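Local structure of neutral ceramidase (Pseudomonas aeruginosa, 2ZWS) at residues A[423-426]-A[427-431]. The protein cleaves the N-acyl linkage of ceramides to give sphingosine and free fatty acid, uses zinc and magnesium, and also catalyses the reverse synthesis. Residues are numbered along the deposited sequence; the frame is centred on the assembly and turned at random.
Sequences AVQA and ASEAA
The amide of Gln425 brings its NE2 end, and not its face, up to CG and CA of Glu429, one helical turn further on, and NE2 rests 3.8 Å from CG of Glu429. The two side chains cross at a slant. The amide and carboxylate planes stand 55° apart, and the two groups have different polar partners. NE2 is hydrogen-bonded to the carbonyl of Ile433, while OE2 of Glu429 forms a salt bridge with Arg434, so both groups tie this part of the helix to the chain that follows it. In Gln425, CG stands anti to the backbone N (chi1 178°), and the bend at chi2 then turns the nitrogen end of the amide to Glu429.

Along the backbone the helical pattern weakens. N of Ala427 bonds to O of Ala423 at 3.1 Å, and N of Ser428 reaches O of Val424 at 2.8 Å. The next bond is weak: N of Glu429 reaches O of Gln425 at 3.0 Å. A water donates to O of Ala426 at 2.9 Å and accepts from N of Ala430, bridging two groups four residues apart where a direct helical bond would be expected.

The hydroxyl of Ser428 folds back beside its own backbone N (chi1 -61°), which brings OG within 3.1 Å of O of Val424 and 3.9 Å of CG1 of Val424; OG is hydrogen-bonded to OE1 of Glu404.

These residues belong to the last part of helix 414-428, far from the metal sites. The helix is the connection of a beta-alpha-beta crossover between the parallel neighbouring strands 403-407 and 435-439. Val424 packs on both strands and against Phe479 of helix 471-488, whose Ala483 touches Ser428, while Arg487 of that helix bonds to O of Ala427.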
ATOM      1  N   ALA A 423       5.887  13.611  21.371  1.00 16.94           N
ATOM      2  CA  ALA A 423       7.214  14.211  21.525  1.00 16.85           C
ATOM      3  C   ALA A 423       7.436  15.283  20.456  1.00 16.36           C
ATOM      4  O   ALA A 423       7.961  16.364  20.737  1.00 16.40           O
ATOM      5  CB  ALA A 423       8.272  13.150  21.455  1.00 17.10           C
ATOM      6  N   VAL A 424       7.025  14.982  19.222  1.00 16.01           N
ATOM      7  CA  VAL A 424       7.129  15.930  18.123  1.00 15.76           C
ATOM      8  C   VAL A 424       6.202  17.134  18.316  1.00 16.66           C
ATOM      9  O   VAL A 424       6.632  18.283  18.117  1.00 17.89           O
ATOM     10  CB  VAL A 424       6.892  15.238  16.770  1.00 14.32           C
ATOM     11  CG1 VAL A 424       6.663  16.276  15.622  1.00 14.41           C
ATOM     12  CG2 VAL A 424       8.052  14.292  16.460  1.00 14.42           C
ATOM     13  N   GLN A 425       4.956  16.897  18.726  1.00 16.96           N
ATOM     14  CA  GLN A 425       4.057  18.018  19.008  1.00 17.28           C
ATOM     15  C   GLN A 425       4.639  18.937  20.101  1.00 17.36           C
ATOM     16  O   GLN A 425       4.551  20.164  19.990  1.00 17.79           O
ATOM     17  CB  GLN A 425       2.639  17.530  19.367  1.00 17.97           C
ATOM     18  CG  GLN A 425       1.653  18.673  19.720  1.00 19.10           C
ATOM     19  CD  GLN A 425       1.429  19.641  18.581  1.00 21.50           C
ATOM     20  OE1 GLN A 425       0.755  19.331  17.594  1.00 23.34           O
ATOM     21  NE2 GLN A 425       1.990  20.827  18.712  1.00 22.69           N
ATOM     22  N   ALA A 426       5.238  18.355  21.138  1.00 17.48           N
ATOM     23  CA  ALA A 426       5.855  19.184  22.195  1.00 18.37           C
ATOM     24  C   ALA A 426       6.992  20.037  21.627  1.00 18.79           C
ATOM     25  O   ALA A 426       7.083  21.224  21.930  1.00 20.35           O
ATOM     26  CB  ALA A 426       6.322  18.312  23.385  1.00 18.88           C
ATOM     27  N   ALA A 427       7.834  19.445  20.783  1.00 18.52           N
ATOM     28  CA  ALA A 427       8.954  20.153  20.180  1.00 19.18           C
ATOM     29  C   ALA A 427       8.503  21.199  19.163  1.00 19.44           C
ATOM     30  O   ALA A 427       9.157  22.231  18.994  1.00 20.75           O
ATOM     31  CB  ALA A 427       9.935  19.170  19.545  1.00 18.94           C
ATOM     32  N   SER A 428       7.388  20.938  18.488  1.00 19.36           N
ATOM     33  CA  SER A 428       6.919  21.818  17.403  1.00 18.84           C
ATOM     34  C   SER A 428       5.893  22.899  17.753  1.00 19.35           C
ATOM     35  O   SER A 428       5.591  23.757  16.914  1.00 18.43           O
ATOM     36  CB  SER A 428       6.368  20.956  16.264  1.00 18.63           C
ATOM     37  OG  SER A 428       7.385  20.112  15.767  1.00 20.74           O
ATOM     38  N   GLU A 429       5.374  22.864  18.980  1.00 20.22           N
ATOM     39  CA  GLU A 429       4.338  23.803  19.404  1.00 22.48           C
ATOM     40  C   GLU A 429       4.765  25.259  19.156  1.00 21.66           C
ATOM     41  O   GLU A 429       3.996  26.073  18.619  1.00 21.33           O
ATOM     42  CB  GLU A 429       4.088  23.613  20.893  1.00 23.01           C
ATOM     43  CG  GLU A 429       2.636  23.529  21.303  1.00 27.87           C
ATOM     44  CD  GLU A 429       1.897  24.847  21.250  1.00 42.10           C
ATOM     45  OE1 GLU A 429       2.529  25.916  21.456  1.00 37.06           O
ATOM     46  OE2 GLU A 429       0.660  24.816  21.020  1.00 34.20           O
ATOM     47  N   ALA A 430       5.999  25.578  19.546  1.00 21.61           N
ATOM     48  CA  ALA A 430       6.531  26.936  19.370  1.00 22.15           C
ATOM     49  C   ALA A 430       6.652  27.371  17.917  1.00 22.15           C
ATOM     50  O   ALA A 430       6.714  28.581  17.630  1.00 23.69           O
ATOM     51  CB  ALA A 430       7.883  27.082  20.070  1.00 22.77           C
ATOM     52  N   ALA A 431       6.705  26.405  16.996  1.00 21.33           N
ATOM     53  CA  ALA A 431       6.744  26.705  15.551  1.00 20.82           C
ATOM     54  C   ALA A 431       5.357  26.949  14.935  1.00 20.81           C
ATOM     55  O   ALA A 431       5.246  27.259  13.737  1.00 21.19           O
ATOM     56  CB  ALA A 431       7.463  25.602  14.798  1.00 20.62           C
TER
HETATM   57  O   HOH W   1       7.739  23.985  21.256  1.00 27.55           O